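Local atomic coordinates of yncA (Salmonella typhimurium, PDB entry 3DR6), a protein that probably transfers an acetyl group from acetyl-coenzyme A to an acceptor molecule. Residues L52-E60 / L103-C114. Sequence-based numbering, arbitrary orientation.
Sequences LGYPVLVSE and LLSRLIDEARRC
Leu57 turns CG anti to its carbonyl carbon (chi1 -56°), while Arg106 carries CG anti to its backbone N (chi1 175°) and then bends at chi2. These torsions set the two side chains at a slant to each other, with Leu57 CD1 pressed against Arg106 CG at 3.4 Å and Leu57 CD2 lying over one face of the guanidinium. That group is held from its edge: NE and NH2 both grip Glu110 OE2, nearly in the guanidinium plane, NE at 2.9 Å on the anti lone pair, NH2 from above the carboxylate plane. Arg113 NH2 reaches the same oxygen at 3.0 Å, and Phe8 adds a cation-pi contact to Arg106.

Further along the helix, Pro55 and Glu110 lie alongside each other, pointing opposite ways, and Pro55 CG is 3.7 Å from Glu110 CB. Leu107 CD1 touches both Pro55 CG and Leu57 CD1. At the other end Leu103 CD1 packs against Ser59 OG, a hydroxyl hydrogen-bonded to Thr66. Beyond Pro55, Cys114 SG sits 3.6 Å from the O of Gly53, whose positive phi belongs to a Schellman motif after helix 39-52.

Segments 56-60 and 103-113 run roughly antiparallel (151°), axes 9.4 Å apart, where helix 99-113 packs on the mixed sheet of the alpha/beta GNAT fold.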
ATOM      1  N   LEU C  52       1.797 -17.893   5.889  1.00 29.21           N
ATOM      2  CA  LEU C  52       1.646 -17.447   4.497  1.00 28.33           C
ATOM      3  C   LEU C  52       2.617 -18.146   3.537  1.00 27.38           C
ATOM      4  O   LEU C  52       2.504 -18.003   2.319  1.00 28.59           O
ATOM      5  CB  LEU C  52       1.823 -15.925   4.389  1.00 28.28           C
ATOM      6  CG  LEU C  52       0.786 -14.966   4.974  1.00 29.38           C
ATOM      7  CD1 LEU C  52       1.290 -13.550   4.835  1.00 30.16           C
ATOM      8  CD2 LEU C  52      -0.561 -15.100   4.285  1.00 29.56           C
ATOM      9  N   GLY C  53       3.568 -18.906   4.079  1.00 26.32           N
ATOM     10  CA  GLY C  53       4.645 -19.487   3.274  1.00 24.55           C
ATOM     11  C   GLY C  53       5.707 -18.459   2.859  1.00 23.42           C
ATOM     12  O   GLY C  53       6.471 -18.694   1.924  1.00 23.03           O
ATOM     13  N   TYR C  54       5.750 -17.319   3.546  1.00 22.20           N
ATOM     14  CA  TYR C  54       6.725 -16.274   3.206  1.00 21.89           C
ATOM     15  C   TYR C  54       8.020 -16.401   4.020  1.00 22.20           C
ATOM     16  O   TYR C  54       7.983 -16.849   5.171  1.00 22.27           O
ATOM     17  CB  TYR C  54       6.130 -14.878   3.340  1.00 20.82           C
ATOM     18  CG  TYR C  54       5.015 -14.576   2.360  1.00 20.96           C
ATOM     19  CD1 TYR C  54       4.703 -15.455   1.310  1.00 18.76           C
ATOM     20  CD2 TYR C  54       4.280 -13.398   2.466  1.00 20.71           C
ATOM     21  CE1 TYR C  54       3.659 -15.169   0.410  1.00 18.14           C
ATOM     22  CE2 TYR C  54       3.240 -13.103   1.574  1.00 19.95           C
ATOM     23  CZ  TYR C  54       2.943 -13.989   0.551  1.00 19.76           C
ATOM     24  OH  TYR C  54       1.921 -13.698  -0.324  1.00 20.19           O
ATOM     25  N   PRO C  55       9.156 -16.009   3.416  1.00 21.77           N
ATOM     26  CA  PRO C  55      10.436 -16.280   4.064  1.00 21.59           C
ATOM     27  C   PRO C  55      10.789 -15.243   5.121  1.00 20.62           C
ATOM     28  O   PRO C  55      10.450 -14.049   4.989  1.00 20.72           O
ATOM     29  CB  PRO C  55      11.428 -16.248   2.898  1.00 21.47           C
ATOM     30  CG  PRO C  55      10.833 -15.167   1.963  1.00 21.63           C
ATOM     31  CD  PRO C  55       9.321 -15.297   2.125  1.00 22.53           C
ATOM     32  N   VAL C  56      11.434 -15.711   6.189  1.00 20.10           N
ATOM     33  CA  VAL C  56      12.136 -14.829   7.108  1.00 18.50           C
ATOM     34  C   VAL C  56      13.577 -15.338   7.100  1.00 18.86           C
ATOM     35  O   VAL C  56      13.830 -16.499   7.450  1.00 18.00           O
ATOM     36  CB  VAL C  56      11.512 -14.813   8.541  1.00 19.02           C
ATOM     37  CG1 VAL C  56      12.272 -13.834   9.447  1.00 17.96           C
ATOM     38  CG2 VAL C  56      10.011 -14.420   8.496  1.00 18.88           C
ATOM     39  N   LEU C  57      14.500 -14.497   6.629  1.00 18.44           N
ATOM     40  CA  LEU C  57      15.926 -14.854   6.537  1.00 18.17           C
ATOM     41  C   LEU C  57      16.715 -14.112   7.604  1.00 17.96           C
ATOM     42  O   LEU C  57      16.352 -12.994   7.989  1.00 17.79           O
ATOM     43  CB  LEU C  57      16.494 -14.463   5.174  1.00 18.35           C
ATOM     44  CG  LEU C  57      15.792 -15.031   3.930  1.00 19.39           C
ATOM     45  CD1 LEU C  57      16.301 -14.333   2.677  1.00 21.53           C
ATOM     46  CD2 LEU C  57      15.950 -16.545   3.841  1.00 21.40           C
ATOM     47  N   VAL C  58      17.802 -14.721   8.074  1.00 17.61           N
ATOM     48  CA  VAL C  58      18.760 -13.975   8.887  1.00 17.21           C
ATOM     49  C   VAL C  58      20.145 -14.096   8.285  1.00 17.39           C
ATOM     50  O   VAL C  58      20.484 -15.147   7.712  1.00 17.27           O
ATOM     51  CB  VAL C  58      18.799 -14.431  10.380  1.00 17.40           C
ATOM     52  CG1 VAL C  58      17.494 -14.083  11.089  1.00 16.90           C
ATOM     53  CG2 VAL C  58      19.107 -15.914  10.483  1.00 16.22           C
ATOM     54  N   SER C  59      20.944 -13.029   8.420  1.00 16.76           N
ATOM     55  CA  SER C  59      22.393 -13.132   8.258  1.00 17.37           C
ATOM     56  C   SER C  59      23.050 -13.437   9.619  1.00 17.87           C
ATOM     57  O   SER C  59      22.602 -12.969  10.672  1.00 16.67           O
ATOM     58  CB  SER C  59      23.014 -11.881   7.615  1.00 17.85           C
ATOM     59  OG  SER C  59      22.560 -10.678   8.210  1.00 18.25           O
ATOM     60  N   GLU C  60      24.105 -14.240   9.585  1.00 18.75           N
ATOM     61  CA  GLU C  60      24.757 -14.683  10.803  1.00 21.18           C
ATOM     62  C   GLU C  60      26.274 -14.616  10.585  1.00 21.49           C
ATOM     63  O   GLU C  60      26.765 -14.863   9.477  1.00 21.71           O
ATOM     64  CB  GLU C  60      24.301 -16.108  11.108  1.00 21.40           C
ATOM     65  CG  GLU C  60      24.568 -16.647  12.508  1.00 24.66           C
ATOM     66  CD  GLU C  60      24.101 -18.095  12.645  1.00 24.75           C
ATOM     67  OE1 GLU C  60      23.442 -18.613  11.719  1.00 30.94           O
ATOM     68  OE2 GLU C  60      24.406 -18.738  13.668  1.00 32.48           O
ATOM     69  N   LEU C 103      21.358 -10.224   1.631  1.00 16.12           N
ATOM     70  CA  LEU C 103      20.028 -10.573   2.129  1.00 16.00           C
ATOM     71  C   LEU C 103      18.963 -10.390   1.048  1.00 16.44           C
ATOM     72  O   LEU C 103      18.134 -11.272   0.819  1.00 16.59           O
ATOM     73  CB  LEU C 103      19.662  -9.717   3.357  1.00 15.77           C
ATOM     74  CG  LEU C 103      20.329 -10.263   4.628  1.00 17.28           C
ATOM     75  CD1 LEU C 103      20.239  -9.242   5.765  1.00 18.15           C
ATOM     76  CD2 LEU C 103      19.688 -11.625   5.007  1.00 16.34           C
ATOM     77  N   LEU C 104      19.001  -9.238   0.397  1.00 16.86           N
ATOM     78  CA  LEU C 104      18.000  -8.913  -0.619  1.00 17.53           C
ATOM     79  C   LEU C 104      18.075  -9.884  -1.808  1.00 17.18           C
ATOM     80  O   LEU C 104      17.042 -10.317  -2.313  1.00 17.18           O
ATOM     81  CB  LEU C 104      18.087  -7.440  -1.052  1.00 17.46           C
ATOM     82  CG  LEU C 104      17.021  -7.001  -2.067  1.00 18.87           C
ATOM     83  CD1 LEU C 104      15.587  -7.353  -1.620  1.00 20.07           C
ATOM     84  CD2 LEU C 104      17.150  -5.487  -2.343  1.00 18.02           C
ATOM     85  N   SER C 105      19.296 -10.233  -2.218  0.50 17.73           N
ATOM     86  CA  SER C 105      19.491 -11.184  -3.322  0.50 17.79           C
ATOM     87  C   SER C 105      18.846 -12.531  -2.991  0.50 18.52           C
ATOM     88  O   SER C 105      18.071 -13.070  -3.781  0.50 18.09           O
ATOM     89  CB  SER C 105      20.979 -11.361  -3.654  0.50 18.19           C
ATOM     90  OG  SER C 105      21.146 -12.053  -4.880  0.50 15.44           O
ATOM     91  N   ARG C 106      19.139 -13.048  -1.800  1.00 18.85           N
ATOM     92  CA  ARG C 106      18.541 -14.307  -1.342  1.00 19.40           C
ATOM     93  C   ARG C 106      16.999 -14.211  -1.288  1.00 19.06           C
ATOM     94  O   ARG C 106      16.286 -15.131  -1.738  1.00 18.51           O
ATOM     95  CB  ARG C 106      19.113 -14.720   0.008  1.00 19.81           C
ATOM     96  CG  ARG C 106      18.462 -15.973   0.626  1.00 23.53           C
ATOM     97  CD  ARG C 106      18.618 -17.248  -0.241  1.00 26.99           C
ATOM     98  NE  ARG C 106      17.809 -18.342   0.309  1.00 29.33           N
ATOM     99  CZ  ARG C 106      18.174 -19.112   1.342  1.00 30.68           C
ATOM    100  NH1 ARG C 106      19.346 -18.936   1.957  1.00 30.31           N
ATOM    101  NH2 ARG C 106      17.362 -20.069   1.771  1.00 31.03           N
ATOM    102  N   LEU C 107      16.497 -13.084  -0.778  1.00 18.49           N
ATOM    103  CA  LEU C 107      15.053 -12.824  -0.698  1.00 18.40           C
ATOM    104  C   LEU C 107      14.357 -12.933  -2.061  1.00 18.11           C
ATOM    105  O   LEU C 107      13.286 -13.536  -2.188  1.00 17.75           O
ATOM    106  CB  LEU C 107      14.809 -11.433  -0.098  1.00 18.44           C
ATOM    107  CG  LEU C 107      13.446 -11.204   0.530  1.00 20.44           C
ATOM    108  CD1 LEU C 107      13.249 -12.149   1.760  1.00 20.06           C
ATOM    109  CD2 LEU C 107      13.282  -9.722   0.888  1.00 18.31           C
ATOM    110  N   ILE C 108      14.992 -12.359  -3.072  1.00 18.47           N
ATOM    111  CA  ILE C 108      14.472 -12.371  -4.443  1.00 18.89           C
ATOM    112  C   ILE C 108      14.294 -13.806  -4.951  1.00 18.33           C
ATOM    113  O   ILE C 108      13.301 -14.120  -5.593  1.00 16.86           O
ATOM    114  CB  ILE C 108      15.400 -11.585  -5.389  1.00 18.70           C
ATOM    115  CG1 ILE C 108      15.277 -10.085  -5.134  1.00 20.06           C
ATOM    116  CG2 ILE C 108      15.103 -11.902  -6.860  1.00 20.14           C
ATOM    117  CD1 ILE C 108      16.494  -9.267  -5.607  1.00 21.67           C
ATOM    118  N   ASP C 109      15.261 -14.663  -4.634  1.00 18.66           N
ATOM    119  CA  ASP C 109      15.210 -16.074  -4.982  1.00 19.61           C
ATOM    120  C   ASP C 109      14.000 -16.731  -4.347  1.00 19.23           C
ATOM    121  O   ASP C 109      13.304 -17.508  -5.000  1.00 18.97           O
ATOM    122  CB  ASP C 109      16.462 -16.786  -4.466  1.00 20.55           C
ATOM    123  CG  ASP C 109      17.715 -16.390  -5.214  1.00 23.84           C
ATOM    124  OD1 ASP C 109      17.618 -15.930  -6.364  1.00 27.32           O
ATOM    125  OD2 ASP C 109      18.811 -16.558  -4.631  1.00 29.70           O
ATOM    126  N   GLU C 110      13.757 -16.407  -3.073  1.00 17.55           N
ATOM    127  CA  GLU C 110      12.621 -16.958  -2.334  1.00 17.11           C
ATOM    128  C   GLU C 110      11.321 -16.458  -2.930  1.00 15.92           C
ATOM    129  O   GLU C 110      10.374 -17.218  -3.041  1.00 15.85           O
ATOM    130  CB  GLU C 110      12.698 -16.648  -0.831  1.00 17.26           C
ATOM    131  CG  GLU C 110      13.892 -17.296  -0.095  1.00 19.20           C
ATOM    132  CD  GLU C 110      13.975 -18.813  -0.245  1.00 21.51           C
ATOM    133  OE1 GLU C 110      12.915 -19.487  -0.348  1.00 21.51           O
ATOM    134  OE2 GLU C 110      15.116 -19.330  -0.262  1.00 23.13           O
ATOM    135  N   ALA C 111      11.292 -15.193  -3.350  1.00 15.45           N
ATOM    136  CA  ALA C 111      10.119 -14.631  -4.022  1.00 15.41           C
ATOM    137  C   ALA C 111       9.773 -15.407  -5.312  1.00 15.94           C
ATOM    138  O   ALA C 111       8.613 -15.754  -5.538  1.00 15.95           O
ATOM    139  CB  ALA C 111      10.317 -13.119  -4.299  1.00 13.91           C
ATOM    140  N   ARG C 112      10.786 -15.758  -6.111  1.00 16.49           N
ATOM    141  CA  ARG C 112      10.516 -16.601  -7.290  1.00 17.26           C
ATOM    142  C   ARG C 112       9.932 -17.981  -6.919  1.00 17.24           C
ATOM    143  O   ARG C 112       9.028 -18.474  -7.589  1.00 17.51           O
ATOM    144  CB  ARG C 112      11.760 -16.754  -8.168  1.00 17.61           C
ATOM    145  CG  ARG C 112      12.208 -15.420  -8.799  1.00 16.88           C
ATOM    146  CD  ARG C 112      13.002 -15.645 -10.120  1.00 18.99           C
ATOM    147  NE  ARG C 112      13.433 -14.348 -10.644  1.00 18.84           N
ATOM    148  CZ  ARG C 112      14.546 -13.709 -10.261  1.00 21.08           C
ATOM    149  NH1 ARG C 112      15.392 -14.254  -9.409  1.00 20.57           N
ATOM    150  NH2 ARG C 112      14.825 -12.518 -10.764  1.00 21.73           N
ATOM    151  N   ARG C 113      10.445 -18.601  -5.855  1.00 17.69           N
ATOM    152  CA  ARG C 113       9.897 -19.889  -5.379  1.00 18.47           C
ATOM    153  C   ARG C 113       8.425 -19.796  -4.944  1.00 18.41           C
ATOM    154  O   ARG C 113       7.709 -20.804  -4.955  1.00 18.94           O
ATOM    155  CB  ARG C 113      10.755 -20.445  -4.230  1.00 18.96           C
ATOM    156  CG  ARG C 113      12.030 -21.057  -4.708  1.00 20.71           C
ATOM    157  CD  ARG C 113      12.963 -21.408  -3.557  1.00 28.91           C
ATOM    158  NE  ARG C 113      14.295 -21.627  -4.111  1.00 35.34           N
ATOM    159  CZ  ARG C 113      15.336 -20.812  -3.955  1.00 39.30           C
ATOM    160  NH1 ARG C 113      16.500 -21.122  -4.525  1.00 40.03           N
ATOM    161  NH2 ARG C 113      15.236 -19.714  -3.217  1.00 39.81           N
ATOM    162  N   CYS C 114       7.988 -18.597  -4.568  1.00 17.75           N
ATOM    163  CA  CYS C 114       6.607 -18.355  -4.171  1.00 17.89           C
ATOM    164  C   CYS C 114       5.763 -17.916  -5.386  1.00 17.16           C
ATOM    165  O   CYS C 114       4.570 -17.612  -5.240  1.00 17.68           O
ATOM    166  CB  CYS C 114       6.553 -17.309  -3.056  1.00 17.83           C
ATOM    167  SG  CYS C 114       7.193 -17.899  -1.467  1.00 19.80           S
TER